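Local coordinates for protein pectate lyase/Amb allergen (Acidovorax citrulli, PDB 4HWV) that probably cleaves pectate by a calcium-dependent lyase reaction, as expected of a secreted polysaccharide lyase family 1 enzyme, at residues Ile197-Phe202 with Ala478-Leu483; His241-Asp246 with His296-Asp301; Tyr289-Asn294 with Thr325-His330; Leu348-Tyr353 with Thr463-Ala468. One frame throughout, in Å; residues are numbered along the deposited sequence.

Overall arrangement
The four contacts follow neighbouring coils of the right-handed parallel beta-helix expected of a family 1 pectate lyase. Contacts 2 and 3 pair strands of successive coils. Their centres lie about 13 Å apart, and Phe297 N is 2.8 Å from His330 O. Contacts 1 and 4 join corners of the helix to the C-terminal part of the chain. Contact 1 touches contact 2, where Phe202 N lies 2.7 Å from Thr243 O. Contact 3 touches contact 4, where Asn329 O lies 2.8 Å from Tyr352 N. Contact 2 comes near the calcium site of Asp227, Asp278 and Asp282: the side chain of His300 is about 8 Å from the ion. Contacts 1 and 4 lie away from that site.

Contact 1 (Ile197-Phe202 with Ala478-Leu483); sequences IRNITF and AGAGKL
Asn199 OD1 is gripped from the loop 478-483 by a backbone N-H and a water. Gly481 N donates to Asn199 OD1 at 2.9 Å, with an N-H...O angle of 159°. The donor is tilted 18° from the carbonyl plane of the amide. The water gives its second hydrogen to Gly479 O and accepts from Lys482 N at 2.9 Å. One side-chain oxygen and one water thus tie together three backbone groups of the loop, Gly479 O, Gly481 N and Lys482 N. Asn199 CG is anti to its own N (chi1 -159°), which sends the amide out to the loop. Its other end, ND2, bonds to Gly171 O and Gly173 O. Ala480 points its methyl at the strand: CB lies 3.4 Å from Thr201 OG1 and 3.7 Å from Ile200 O. Farther along, Leu483 CD1 sits over one face of the Arg198 guanidinium, offset to its rim, 3.5 Å from Arg198 NH2. That guanidinium is held elsewhere, by a salt bridge to Asp240 and a bond to Asp19 O. Asn199 occupies the corner between strands 192-198 and 201-203 of the beta-helix. The loop after helix 470-477 packs against this corner, and Leu483 also touches strand 237-240.

Contact 2 (His241-Asp246 with His296-Asp301); sequences HNTFSD and HFHDHD
Strands 243-245 and 296-298 pair in parallel, and Phe244 uses both its N and its O toward strand 296-298. His296 N donates to Asn242 O, Phe244 N to His296 O, and His298 N to Phe244 O, each at 2.9 Å. Beyond them Asp246 N reaches Asp299 O in a longer, more bent bond of 3.1 Å. The shortest bond across the pair joins two side chains. His300 ND1 gives its proton to Asp246 OD1 at 2.6 Å, almost straight at 173°. The oxygen lies in the ring plane, while the nitrogen meets it on the syn side, 26° out of the carboxylate plane. His300 NE2 is taken up by Lys302 O. Asp246 OD2 accepts from a water that also receives Asp301 N. A second water links Thr243 OG1 to His296 ND1. Thr243 OG1 also accepts from Ala480 N, and His296 NE2 is bonded to Gln332. His298 ND1 binds Asp299 OD2 at its anti lone pair, with Ser245 CB over the imidazole face. Asp299 OD1 pairs with Asn333 ND2, and Ser245 OG with Gly247 N. Phe244 and Phe297 lie alongside, nearly parallel but slid apart. In the beta-helix interior, Phe244 stacks on Phe202 of strand 201-203, and Phe297 touches Leu334 of strand 334-336.

Contact 3 (Tyr289-Asn294 with Thr325-His330); sequences YVTLSN and TFHGNH
Leu292 O takes two donors from the segment 325-330. His327 N bonds to Leu292 O at 3.0 Å, in the carbonyl plane. Asn329 ND2 also reaches Leu292 O at 3.0 Å, but from above that plane, 52° out of it. Both bonds are fairly straight, and the asparagine amide keeps the carbonyl oxygen in its own plane. The other end of this amide, Asn329 OD1, accepts from Asn295 N. Leu292 lays CD1 over one face of the Phe326 ring, 4.0 Å from the centroid. Next along, Ser293 CB sits over the His327 imidazole, 3.7 Å from His327 NE2. The ring is brought back over the neighbouring strand because His327 CG stands between the backbone N and carbonyl carbon (chi1 73°). These are stacked parallel strands of a right-handed beta-helix, with like positions aligned from coil to coil. Thr291 and Thr325 form one such row, with Thr291 OG1 3.7 Å from Thr325 CB. At the corner a water donates to both Asn294 OD1 and Gly328 O. In the next shell, Asp240 OD1 bonds to Ser293 OG and Asn294 ND2. His327 NE2 is hydrogen-bonded to the Thr24 hydroxyl and Thr291 OG1 to the Thr24 carbonyl, while Thr325 OG1 is bonded to Tyr460 OH.

Contact 4 (Leu348-Tyr353 with Thr463-Ala468); sequences LYNNYY and TLEDTA
Asn350 breaks the strand with positive phi and psi, and its side chain meets the extended backbone around Glu465. The amide bonds to both polar backbone atoms of that residue. Glu465 N donates to Asn350 OD1 at 2.8 Å, and Asn350 ND2 donates to Glu465 O at 2.9 Å. Neither bond is flat: the donors stand 24° and 30° from the respective carbonyl planes. Holding both ends should fix the rotation of the amide. Asn350 ND2 has a second acceptor in Asn381 O, on strand 376-387. Asn350 OD1 also accepts from a water at 2.7 Å, and this water gives its other hydrogen to Glu465 OE2. The carboxylate has stronger partners elsewhere, in salt bridges to Arg473 and Arg477. Beside the amide, Leu464 CD2 rests against the base of Tyr349, 3.7 Å from both Tyr349 CB and CD2. The ring itself stacks with His327 and His347. The loop crosses a beta-helix corner just before helix 470-477, where Leu470 touches Asn350, and Leu464 also packs on strand 376-387.

Contact 1 (Ile197-Phe202 with Ala478-Leu483)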
loop_
_atom_site.group_PDB
_atom_site.type_symbol
_atom_site.label_atom_id
_atom_site.label_comp_id
_atom_site.label_asym_id
_atom_site.label_seq_id
_atom_site.Cartn_x
_atom_site.Cartn_y
_atom_site.Cartn_z
ATOM N N ILE A 197 11.680 3.224 22.317
ATOM C CA ILE A 197 11.266 3.588 20.964
ATOM C C ILE A 197 9.794 3.979 21.031
ATOM O O ILE A 197 8.969 3.158 21.440
ATOM C CB ILE A 197 11.467 2.389 19.970
ATOM C CG1 ILE A 197 12.956 1.992 19.915
ATOM C CG2 ILE A 197 10.939 2.726 18.589
ATOM C CD1 ILE A 197 13.233 0.719 19.150
ATOM N N ARG A 198 9.462 5.228 20.680
ATOM C CA ARG A 198 8.082 5.717 20.803
ATOM C C ARG A 198 7.676 6.630 19.657
ATOM O O ARG A 198 8.490 7.354 19.099
ATOM C CB ARG A 198 7.878 6.531 22.093
ATOM C CG ARG A 198 8.408 5.855 23.337
ATOM C CD ARG A 198 8.169 6.721 24.552
ATOM N NE ARG A 198 6.782 6.666 25.018
ATOM C CZ ARG A 198 6.303 7.441 25.980
ATOM N NH1 ARG A 198 7.054 8.414 26.497
ATOM N NH2 ARG A 198 5.063 7.255 26.407
ATOM N N ASN A 199 6.377 6.604 19.347
ATOM C CA ASN A 199 5.746 7.589 18.487
ATOM C C ASN A 199 6.230 7.590 17.044
ATOM O O ASN A 199 6.191 8.628 16.391
ATOM C CB ASN A 199 5.847 8.999 19.078
ATOM C CG ASN A 199 4.803 9.934 18.495
ATOM O OD1 ASN A 199 3.665 9.517 18.270
ATOM N ND2 ASN A 199 5.174 11.200 18.258
ATOM N N ILE A 200 6.611 6.417 16.530
ATOM C CA ILE A 200 7.089 6.289 15.151
ATOM C C ILE A 200 6.167 5.325 14.413
ATOM O O ILE A 200 5.688 4.327 14.979
ATOM C CB ILE A 200 8.541 5.755 15.132
ATOM C CG1 ILE A 200 9.461 6.780 15.789
ATOM C CG2 ILE A 200 9.021 5.427 13.706
ATOM C CD1 ILE A 200 10.765 6.201 16.292
ATOM N N THR A 201 5.895 5.637 13.150
ATOM C CA THR A 201 5.223 4.688 12.259
ATOM C C THR A 201 6.279 3.963 11.425
ATOM O O THR A 201 6.984 4.591 10.635
ATOM C CB THR A 201 4.208 5.417 11.370
ATOM O OG1 THR A 201 3.169 5.905 12.210
ATOM C CG2 THR A 201 3.579 4.482 10.340
ATOM N N PHE A 202 6.384 2.646 11.633
ATOM C CA PHE A 202 7.344 1.793 10.956
ATOM C C PHE A 202 6.604 1.074 9.829
ATOM O O PHE A 202 5.546 0.492 10.075
ATOM C CB PHE A 202 7.875 0.741 11.932
ATOM C CG PHE A 202 8.802 1.268 12.985
ATOM C CD1 PHE A 202 10.171 1.313 12.729
ATOM C CD2 PHE A 202 8.329 1.699 14.224
ATOM C CE1 PHE A 202 11.051 1.778 13.680
ATOM C CE2 PHE A 202 9.225 2.165 15.194
ATOM C CZ PHE A 202 10.574 2.200 14.928
ATOM N N ALA A 478 -4.354 3.817 20.706
ATOM C CA ALA A 478 -3.088 3.125 20.458
ATOM C C ALA A 478 -2.316 3.686 19.276
ATOM O O ALA A 478 -2.892 4.282 18.364
ATOM C CB ALA A 478 -3.343 1.637 20.248
ATOM N N GLY A 479 -1.005 3.461 19.283
ATOM C CA GLY A 479 -0.180 3.724 18.114
ATOM C C GLY A 479 0.547 5.054 18.095
ATOM O O GLY A 479 0.563 5.836 19.063
ATOM N N ALA A 480 1.185 5.307 16.961
ATOM C CA ALA A 480 1.843 6.581 16.728
ATOM C C ALA A 480 0.826 7.703 16.533
ATOM O O ALA A 480 -0.342 7.459 16.199
ATOM C CB ALA A 480 2.760 6.471 15.496
ATOM N N GLY A 481 1.274 8.938 16.728
ATOM C CA GLY A 481 0.416 10.084 16.469
ATOM C C GLY A 481 -0.570 10.380 17.590
ATOM O O GLY A 481 -1.523 11.120 17.370
ATOM N N LYS A 482 -0.332 9.827 18.785
ATOM C CA LYS A 482 -1.234 10.001 19.915
ATOM C C LYS A 482 -0.579 10.781 21.062
ATOM O O LYS A 482 -1.202 11.635 21.686
ATOM C CB LYS A 482 -1.689 8.628 20.420
ATOM C CG LYS A 482 -2.411 7.780 19.400
ATOM C CD LYS A 482 -3.775 8.374 19.041
ATOM C CE LYS A 482 -4.507 7.491 18.051
ATOM N NZ LYS A 482 -5.797 8.079 17.645
ATOM N N LEU A 483 0.689 10.500 21.337
ATOM C CA LEU A 483 1.416 11.146 22.430
ATOM C C LEU A 483 1.666 12.628 22.224
ATOM O O LEU A 483 1.798 13.383 23.204
ATOM C CB LEU A 483 2.766 10.460 22.641
ATOM C CG LEU A 483 2.710 9.066 23.276
ATOM C CD1 LEU A 483 4.095 8.449 23.255
ATOM C CD2 LEU A 483 2.210 9.160 24.723
HETATM O O HOH W 1 1.831 8.200 19.886
#

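Contact 2 (His241-Asp246 with His296-Asp301)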
loop_
_atom_site.group_PDB
_atom_site.type_symbol
_atom_site.label_atom_id
_atom_site.label_comp_id
_atom_site.label_asym_id
_atom_site.label_seq_id
_atom_site.Cartn_x
_atom_site.Cartn_y
_atom_site.Cartn_z
ATOM N N HIS A 241 3.656 3.038 21.882
ATOM C CA HIS A 241 2.964 4.051 21.085
ATOM C C HIS A 241 3.572 4.213 19.694
ATOM O O HIS A 241 3.741 5.334 19.193
ATOM C CB HIS A 241 2.916 5.407 21.815
ATOM C CG HIS A 241 1.790 5.542 22.792
ATOM N ND1 HIS A 241 1.974 5.451 24.153
ATOM C CD2 HIS A 241 0.479 5.837 22.606
ATOM C CE1 HIS A 241 0.819 5.673 24.766
ATOM N NE2 HIS A 241 -0.107 5.900 23.850
ATOM N N ASN A 242 3.858 3.083 19.041
ATOM C CA ASN A 242 4.302 3.090 17.648
ATOM C C ASN A 242 3.253 2.390 16.807
ATOM O O ASN A 242 2.361 1.702 17.329
ATOM C CB ASN A 242 5.637 2.355 17.469
ATOM C CG ASN A 242 6.716 2.906 18.366
ATOM O OD1 ASN A 242 7.257 3.987 18.106
ATOM N ND2 ASN A 242 7.037 2.169 19.434
ATOM N N THR A 243 3.362 2.577 15.496
ATOM C CA THR A 243 2.539 1.838 14.551
ATOM C C THR A 243 3.477 1.037 13.661
ATOM O O THR A 243 4.552 1.524 13.308
ATOM C CB THR A 243 1.671 2.814 13.744
ATOM O OG1 THR A 243 0.792 3.473 14.662
ATOM C CG2 THR A 243 0.844 2.099 12.656
ATOM N N PHE A 244 3.097 -0.203 13.328
ATOM C CA PHE A 244 3.914 -1.094 12.495
ATOM C C PHE A 244 3.010 -1.750 11.473
ATOM O O PHE A 244 1.924 -2.205 11.823
ATOM C CB PHE A 244 4.490 -2.242 13.320
ATOM C CG PHE A 244 5.422 -1.820 14.425
ATOM C CD1 PHE A 244 4.937 -1.428 15.664
ATOM C CD2 PHE A 244 6.796 -1.913 14.248
ATOM C CE1 PHE A 244 5.813 -1.084 16.687
ATOM C CE2 PHE A 244 7.666 -1.581 15.265
ATOM C CZ PHE A 244 7.178 -1.155 16.478
ATOM N N SER A 245 3.467 -1.856 10.223
ATOM C CA SER A 245 2.688 -2.533 9.180
ATOM C C SER A 245 3.570 -2.871 7.989
ATOM O O SER A 245 4.727 -2.451 7.932
ATOM C CB SER A 245 1.554 -1.638 8.673
ATOM O OG SER A 245 2.072 -0.602 7.880
ATOM N N ASP A 246 3.003 -3.584 7.016
ATOM C CA ASP A 246 3.691 -3.819 5.748
ATOM C C ASP A 246 3.527 -2.656 4.765
ATOM O O ASP A 246 3.790 -2.812 3.568
ATOM C CB ASP A 246 3.222 -5.123 5.102
ATOM C CG ASP A 246 3.759 -6.349 5.824
ATOM O OD1 ASP A 246 4.666 -6.189 6.685
ATOM O OD2 ASP A 246 3.282 -7.470 5.510
ATOM N N HIS A 296 0.045 0.011 17.599
ATOM C CA HIS A 296 -0.883 -0.466 16.585
ATOM C C HIS A 296 -0.085 -1.280 15.567
ATOM O O HIS A 296 0.724 -0.725 14.834
ATOM C CB HIS A 296 -1.544 0.729 15.898
ATOM C CG HIS A 296 -2.559 0.353 14.863
ATOM N ND1 HIS A 296 -3.024 1.261 13.939
ATOM C CD2 HIS A 296 -3.213 -0.810 14.617
ATOM C CE1 HIS A 296 -3.935 0.681 13.177
ATOM N NE2 HIS A 296 -4.068 -0.577 13.566
ATOM N N PHE A 297 -0.299 -2.592 15.550
ATOM C CA PHE A 297 0.348 -3.477 14.588
ATOM C C PHE A 297 -0.704 -3.899 13.590
ATOM O O PHE A 297 -1.744 -4.405 13.992
ATOM C CB PHE A 297 0.856 -4.757 15.266
ATOM C CG PHE A 297 1.840 -4.531 16.388
ATOM C CD1 PHE A 297 3.200 -4.392 16.131
ATOM C CD2 PHE A 297 1.413 -4.486 17.710
ATOM C CE1 PHE A 297 4.111 -4.209 17.168
ATOM C CE2 PHE A 297 2.326 -4.304 18.758
ATOM C CZ PHE A 297 3.675 -4.170 18.483
ATOM N N HIS A 298 -0.460 -3.710 12.299
ATOM C CA HIS A 298 -1.495 -4.072 11.331
ATOM C C HIS A 298 -0.941 -4.530 10.009
ATOM O O HIS A 298 0.130 -4.094 9.593
ATOM C CB HIS A 298 -2.540 -2.945 11.149
ATOM C CG HIS A 298 -2.023 -1.687 10.497
ATOM N ND1 HIS A 298 -2.078 -1.476 9.132
ATOM C CD2 HIS A 298 -1.507 -0.547 11.029
ATOM C CE1 HIS A 298 -1.607 -0.273 8.854
ATOM N NE2 HIS A 298 -1.246 0.309 9.987
ATOM N N ASP A 299 -1.670 -5.430 9.354
ATOM C CA ASP A 299 -1.404 -5.785 7.957
ATOM C C ASP A 299 -0.023 -6.414 7.772
ATOM O O ASP A 299 0.905 -5.833 7.202
ATOM C CB ASP A 299 -1.624 -4.581 7.042
ATOM C CG ASP A 299 -3.080 -4.169 7.008
ATOM O OD1 ASP A 299 -3.897 -4.947 6.481
ATOM O OD2 ASP A 299 -3.422 -3.123 7.560
ATOM N N HIS A 300 0.076 -7.654 8.235
ATOM C CA HIS A 300 1.334 -8.371 8.201
ATOM C C HIS A 300 1.052 -9.834 8.487
ATOM O O HIS A 300 0.053 -10.160 9.159
ATOM C CB HIS A 300 2.277 -7.780 9.255
ATOM C CG HIS A 300 3.612 -8.440 9.308
ATOM N ND1 HIS A 300 4.677 -8.026 8.530
ATOM C CD2 HIS A 300 4.061 -9.474 10.057
ATOM C CE1 HIS A 300 5.720 -8.794 8.788
ATOM N NE2 HIS A 300 5.378 -9.669 9.718
ATOM N N ASP A 301 1.913 -10.721 7.982
ATOM C CA ASP A 301 1.711 -12.152 8.153
ATOM C C ASP A 301 2.241 -12.635 9.520
ATOM O O ASP A 301 1.455 -12.818 10.467
ATOM C CB ASP A 301 2.344 -12.911 6.972
ATOM C CG ASP A 301 2.034 -14.375 6.986
ATOM O OD1 ASP A 301 1.594 -14.909 8.022
ATOM O OD2 ASP A 301 2.239 -15.011 5.932
HETATM O O HOH W 2 -1.812 3.768 13.911
HETATM O O HOH W 3 3.990 -10.102 6.061
#

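Contact 3 (Tyr289-Asn294 with Thr325-His330)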
loop_
_atom_site.group_PDB
_atom_site.type_symbol
_atom_site.label_atom_id
_atom_site.label_comp_id
_atom_site.label_asym_id
_atom_site.label_seq_id
_atom_site.Cartn_x
_atom_site.Cartn_y
_atom_site.Cartn_z
ATOM N N TYR A 289 13.711 -8.809 28.795
ATOM C CA TYR A 289 13.084 -7.661 29.462
ATOM C C TYR A 289 12.562 -6.635 28.451
ATOM O O TYR A 289 12.942 -5.460 28.467
ATOM C CB TYR A 289 14.026 -7.032 30.503
ATOM C CG TYR A 289 14.448 -7.993 31.598
ATOM C CD1 TYR A 289 13.535 -8.468 32.533
ATOM C CD2 TYR A 289 15.766 -8.407 31.717
ATOM C CE1 TYR A 289 13.920 -9.334 33.539
ATOM C CE2 TYR A 289 16.155 -9.282 32.724
ATOM C CZ TYR A 289 15.221 -9.742 33.626
ATOM O OH TYR A 289 15.602 -10.598 34.634
ATOM N N VAL A 290 11.644 -7.092 27.607
ATOM C CA VAL A 290 11.089 -6.267 26.548
ATOM C C VAL A 290 9.619 -6.058 26.832
ATOM O O VAL A 290 8.898 -7.007 27.137
ATOM C CB VAL A 290 11.232 -6.988 25.188
ATOM C CG1 VAL A 290 10.689 -6.123 24.050
ATOM C CG2 VAL A 290 12.694 -7.390 24.963
ATOM N N THR A 291 9.167 -4.817 26.709
ATOM C CA THR A 291 7.735 -4.517 26.773
ATOM C C THR A 291 7.294 -3.807 25.508
ATOM O O THR A 291 7.911 -2.808 25.104
ATOM C CB THR A 291 7.397 -3.652 27.995
ATOM O OG1 THR A 291 7.632 -4.437 29.170
ATOM C CG2 THR A 291 5.929 -3.198 27.970
ATOM N N LEU A 292 6.225 -4.318 24.893
ATOM C CA LEU A 292 5.576 -3.654 23.769
ATOM C C LEU A 292 4.201 -3.201 24.251
ATOM O O LEU A 292 3.339 -4.037 24.535
ATOM C CB LEU A 292 5.439 -4.613 22.577
ATOM C CG LEU A 292 6.758 -5.188 22.075
ATOM C CD1 LEU A 292 7.050 -6.546 22.711
ATOM C CD2 LEU A 292 6.738 -5.311 20.565
ATOM N N SER A 293 4.011 -1.887 24.373
ATOM C CA SER A 293 2.799 -1.332 24.963
ATOM C C SER A 293 2.168 -0.300 24.032
ATOM O O SER A 293 2.869 0.499 23.396
ATOM C CB SER A 293 3.123 -0.691 26.315
ATOM O OG SER A 293 4.177 0.255 26.193
ATOM N N ASN A 294 0.841 -0.325 23.952
ATOM C CA ASN A 294 0.092 0.764 23.320
ATOM C C ASN A 294 0.466 0.992 21.857
ATOM O O ASN A 294 0.409 2.127 21.378
ATOM C CB ASN A 294 0.286 2.073 24.112
ATOM C CG ASN A 294 0.044 1.881 25.597
ATOM O OD1 ASN A 294 -1.003 1.359 25.994
ATOM N ND2 ASN A 294 1.020 2.284 26.425
ATOM N N THR A 325 6.607 -8.582 27.633
ATOM C CA THR A 325 5.242 -8.199 27.974
ATOM C C THR A 325 4.609 -7.462 26.799
ATOM O O THR A 325 5.210 -6.528 26.260
ATOM C CB THR A 325 5.237 -7.243 29.168
ATOM O OG1 THR A 325 5.913 -7.851 30.288
ATOM C CG2 THR A 325 3.809 -6.863 29.540
ATOM N N PHE A 326 3.407 -7.874 26.415
ATOM C CA PHE A 326 2.599 -7.150 25.414
ATOM C C PHE A 326 1.333 -6.653 26.104
ATOM O O PHE A 326 0.547 -7.463 26.596
ATOM C CB PHE A 326 2.087 -8.081 24.295
ATOM C CG PHE A 326 3.133 -8.603 23.345
ATOM C CD1 PHE A 326 3.882 -9.741 23.660
ATOM C CD2 PHE A 326 3.288 -8.016 22.092
ATOM C CE1 PHE A 326 4.790 -10.279 22.749
ATOM C CE2 PHE A 326 4.201 -8.547 21.172
ATOM C CZ PHE A 326 4.951 -9.688 21.506
ATOM N N HIS A 327 1.087 -5.344 26.098
ATOM C CA HIS A 327 -0.186 -4.864 26.615
ATOM C C HIS A 327 -0.670 -3.607 25.917
ATOM O O HIS A 327 0.129 -2.763 25.497
ATOM C CB HIS A 327 -0.178 -4.687 28.156
ATOM C CG HIS A 327 0.610 -3.520 28.659
ATOM N ND1 HIS A 327 0.076 -2.255 28.774
ATOM C CD2 HIS A 327 1.874 -3.441 29.136
ATOM C CE1 HIS A 327 0.979 -1.443 29.305
ATOM N NE2 HIS A 327 2.083 -2.137 29.528
ATOM N N GLY A 328 -1.990 -3.497 25.802
ATOM C CA GLY A 328 -2.609 -2.314 25.238
ATOM C C GLY A 328 -2.438 -2.185 23.741
ATOM O O GLY A 328 -2.665 -1.119 23.175
ATOM N N ASN A 329 -2.034 -3.267 23.075
ATOM C CA ASN A 329 -1.797 -3.188 21.640
ATOM C C ASN A 329 -3.039 -3.525 20.837
ATOM O O ASN A 329 -3.908 -4.284 21.295
ATOM C CB ASN A 329 -0.666 -4.139 21.224
ATOM C CG ASN A 329 0.632 -3.869 21.974
ATOM O OD1 ASN A 329 1.288 -2.853 21.755
ATOM N ND2 ASN A 329 1.007 -4.784 22.865
ATOM N N HIS A 330 -3.101 -2.955 19.636
ATOM C CA HIS A 330 -4.084 -3.323 18.629
ATOM C C HIS A 330 -3.361 -4.239 17.640
ATOM O O HIS A 330 -2.422 -3.812 16.972
ATOM C CB HIS A 330 -4.591 -2.061 17.939
ATOM C CG HIS A 330 -5.812 -2.264 17.092
ATOM N ND1 HIS A 330 -6.349 -1.235 16.350
ATOM C CD2 HIS A 330 -6.627 -3.335 16.907
ATOM C CE1 HIS A 330 -7.427 -1.668 15.718
ATOM N NE2 HIS A 330 -7.616 -2.939 16.034
HETATM O O HOH W 4 -3.404 1.030 24.699
#

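Contact 4 (Leu348-Tyr353 with Thr463-Ala468)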
loop_
_atom_site.group_PDB
_atom_site.type_symbol
_atom_site.label_atom_id
_atom_site.label_comp_id
_atom_site.label_asym_id
_atom_site.label_seq_id
_atom_site.Cartn_x
_atom_site.Cartn_y
_atom_site.Cartn_z
ATOM N N LEU A 348 0.714 -11.453 27.967
ATOM C CA LEU A 348 -0.089 -10.660 27.020
ATOM C C LEU A 348 -1.355 -10.263 27.751
ATOM O O LEU A 348 -2.146 -11.123 28.127
ATOM C CB LEU A 348 -0.472 -11.463 25.765
ATOM C CG LEU A 348 0.720 -12.019 24.977
ATOM C CD1 LEU A 348 0.950 -13.490 25.311
ATOM C CD2 LEU A 348 0.553 -11.790 23.473
ATOM N N TYR A 349 -1.528 -8.970 27.995
ATOM C CA TYR A 349 -2.741 -8.519 28.653
ATOM C C TYR A 349 -3.359 -7.294 28.004
ATOM O O TYR A 349 -2.654 -6.432 27.499
ATOM C CB TYR A 349 -2.535 -8.300 30.166
ATOM C CG TYR A 349 -1.665 -7.140 30.624
ATOM C CD1 TYR A 349 -0.280 -7.270 30.734
ATOM C CD2 TYR A 349 -2.235 -5.927 31.024
ATOM C CE1 TYR A 349 0.498 -6.222 31.215
ATOM C CE2 TYR A 349 -1.454 -4.878 31.486
ATOM C CZ TYR A 349 -0.100 -5.033 31.581
ATOM O OH TYR A 349 0.680 -3.981 32.044
ATOM N N ASN A 350 -4.687 -7.248 27.985
ATOM C CA ASN A 350 -5.391 -6.063 27.495
ATOM C C ASN A 350 -4.948 -5.670 26.086
ATOM O O ASN A 350 -4.695 -4.492 25.809
ATOM C CB ASN A 350 -5.217 -4.859 28.437
ATOM C CG ASN A 350 -5.943 -5.010 29.772
ATOM O OD1 ASN A 350 -5.523 -4.405 30.742
ATOM N ND2 ASN A 350 -7.067 -5.752 29.809
ATOM N N ASN A 351 -4.846 -6.657 25.204
ATOM C CA ASN A 351 -4.667 -6.374 23.784
ATOM C C ASN A 351 -5.985 -6.602 23.049
ATOM O O ASN A 351 -6.844 -7.348 23.526
ATOM C CB ASN A 351 -3.583 -7.272 23.191
ATOM C CG ASN A 351 -2.273 -7.124 23.909
ATOM O OD1 ASN A 351 -1.578 -6.111 23.762
ATOM N ND2 ASN A 351 -1.940 -8.110 24.738
ATOM N N TYR A 352 -6.145 -5.922 21.917
ATOM C CA TYR A 352 -7.314 -6.089 21.061
ATOM C C TYR A 352 -6.857 -6.687 19.741
ATOM O O TYR A 352 -6.126 -6.046 18.978
ATOM C CB TYR A 352 -7.979 -4.737 20.809
ATOM C CG TYR A 352 -9.135 -4.765 19.834
ATOM C CD1 TYR A 352 -9.988 -5.861 19.748
ATOM C CD2 TYR A 352 -9.401 -3.673 19.027
ATOM C CE1 TYR A 352 -11.052 -5.873 18.864
ATOM C CE2 TYR A 352 -10.464 -3.676 18.135
ATOM C CZ TYR A 352 -11.286 -4.781 18.066
ATOM O OH TYR A 352 -12.362 -4.786 17.205
ATOM N N TYR A 353 -7.284 -7.923 19.489
ATOM C CA TYR A 353 -7.045 -8.608 18.228
ATOM C C TYR A 353 -8.257 -8.405 17.340
ATOM O O TYR A 353 -9.390 -8.627 17.774
ATOM C CB TYR A 353 -6.904 -10.101 18.471
ATOM C CG TYR A 353 -5.713 -10.543 19.289
ATOM C CD1 TYR A 353 -5.717 -10.481 20.692
ATOM C CD2 TYR A 353 -4.595 -11.084 18.662
ATOM C CE1 TYR A 353 -4.624 -10.941 21.427
ATOM C CE2 TYR A 353 -3.506 -11.535 19.384
ATOM C CZ TYR A 353 -3.524 -11.477 20.762
ATOM O OH TYR A 353 -2.446 -11.932 21.484
ATOM N N THR A 463 -2.447 -3.292 36.556
ATOM C CA THR A 463 -3.894 -3.338 36.713
ATOM C C THR A 463 -4.538 -3.735 35.389
ATOM O O THR A 463 -4.251 -3.138 34.348
ATOM C CB THR A 463 -4.406 -1.962 37.166
ATOM O OG1 THR A 463 -3.923 -1.710 38.495
ATOM C CG2 THR A 463 -5.939 -1.893 37.128
ATOM N N LEU A 464 -5.376 -4.764 35.422
ATOM C CA LEU A 464 -6.081 -5.193 34.220
ATOM C C LEU A 464 -7.289 -4.316 33.968
ATOM O O LEU A 464 -8.164 -4.227 34.835
ATOM C CB LEU A 464 -6.567 -6.637 34.364
ATOM C CG LEU A 464 -5.465 -7.687 34.426
ATOM C CD1 LEU A 464 -6.066 -9.061 34.729
ATOM C CD2 LEU A 464 -4.682 -7.725 33.130
ATOM N N GLU A 465 -7.373 -3.711 32.779
ATOM C CA GLU A 465 -8.602 -3.093 32.323
ATOM C C GLU A 465 -9.613 -4.172 32.035
ATOM O O GLU A 465 -9.269 -5.293 31.645
ATOM C CB GLU A 465 -8.365 -2.320 31.037
ATOM C CG GLU A 465 -7.544 -1.068 31.269
ATOM C CD GLU A 465 -7.267 -0.313 29.983
ATOM O OE1 GLU A 465 -8.121 0.492 29.548
ATOM O OE2 GLU A 465 -6.180 -0.524 29.404
ATOM N N ASP A 466 -10.886 -3.888 32.243
ATOM C CA ASP A 466 -11.940 -4.825 31.837
ATOM C C ASP A 466 -12.055 -4.850 30.327
ATOM O O ASP A 466 -11.690 -3.863 29.658
ATOM C CB ASP A 466 -13.313 -4.495 32.403
ATOM C CG ASP A 466 -14.325 -5.611 32.097
ATOM O OD1 ASP A 466 -14.008 -6.776 32.410
ATOM O OD2 ASP A 466 -15.372 -5.341 31.476
ATOM N N THR A 467 -12.639 -5.907 29.795
ATOM C CA THR A 467 -12.750 -6.079 28.361
ATOM C C THR A 467 -13.954 -5.363 27.730
ATOM O O THR A 467 -14.011 -5.198 26.499
ATOM C CB THR A 467 -12.814 -7.580 28.058
ATOM O OG1 THR A 467 -13.787 -8.184 28.918
ATOM C CG2 THR A 467 -11.447 -8.243 28.308
ATOM N N ALA A 468 -14.907 -4.929 28.555
ATOM C CA ALA A 468 -16.162 -4.382 28.033
ATOM C C ALA A 468 -15.992 -3.292 26.968
ATOM O O ALA A 468 -16.617 -3.342 25.899
ATOM C CB ALA A 468 -17.055 -3.883 29.176
HETATM O O HOH W 5 -4.189 -2.045 30.391
#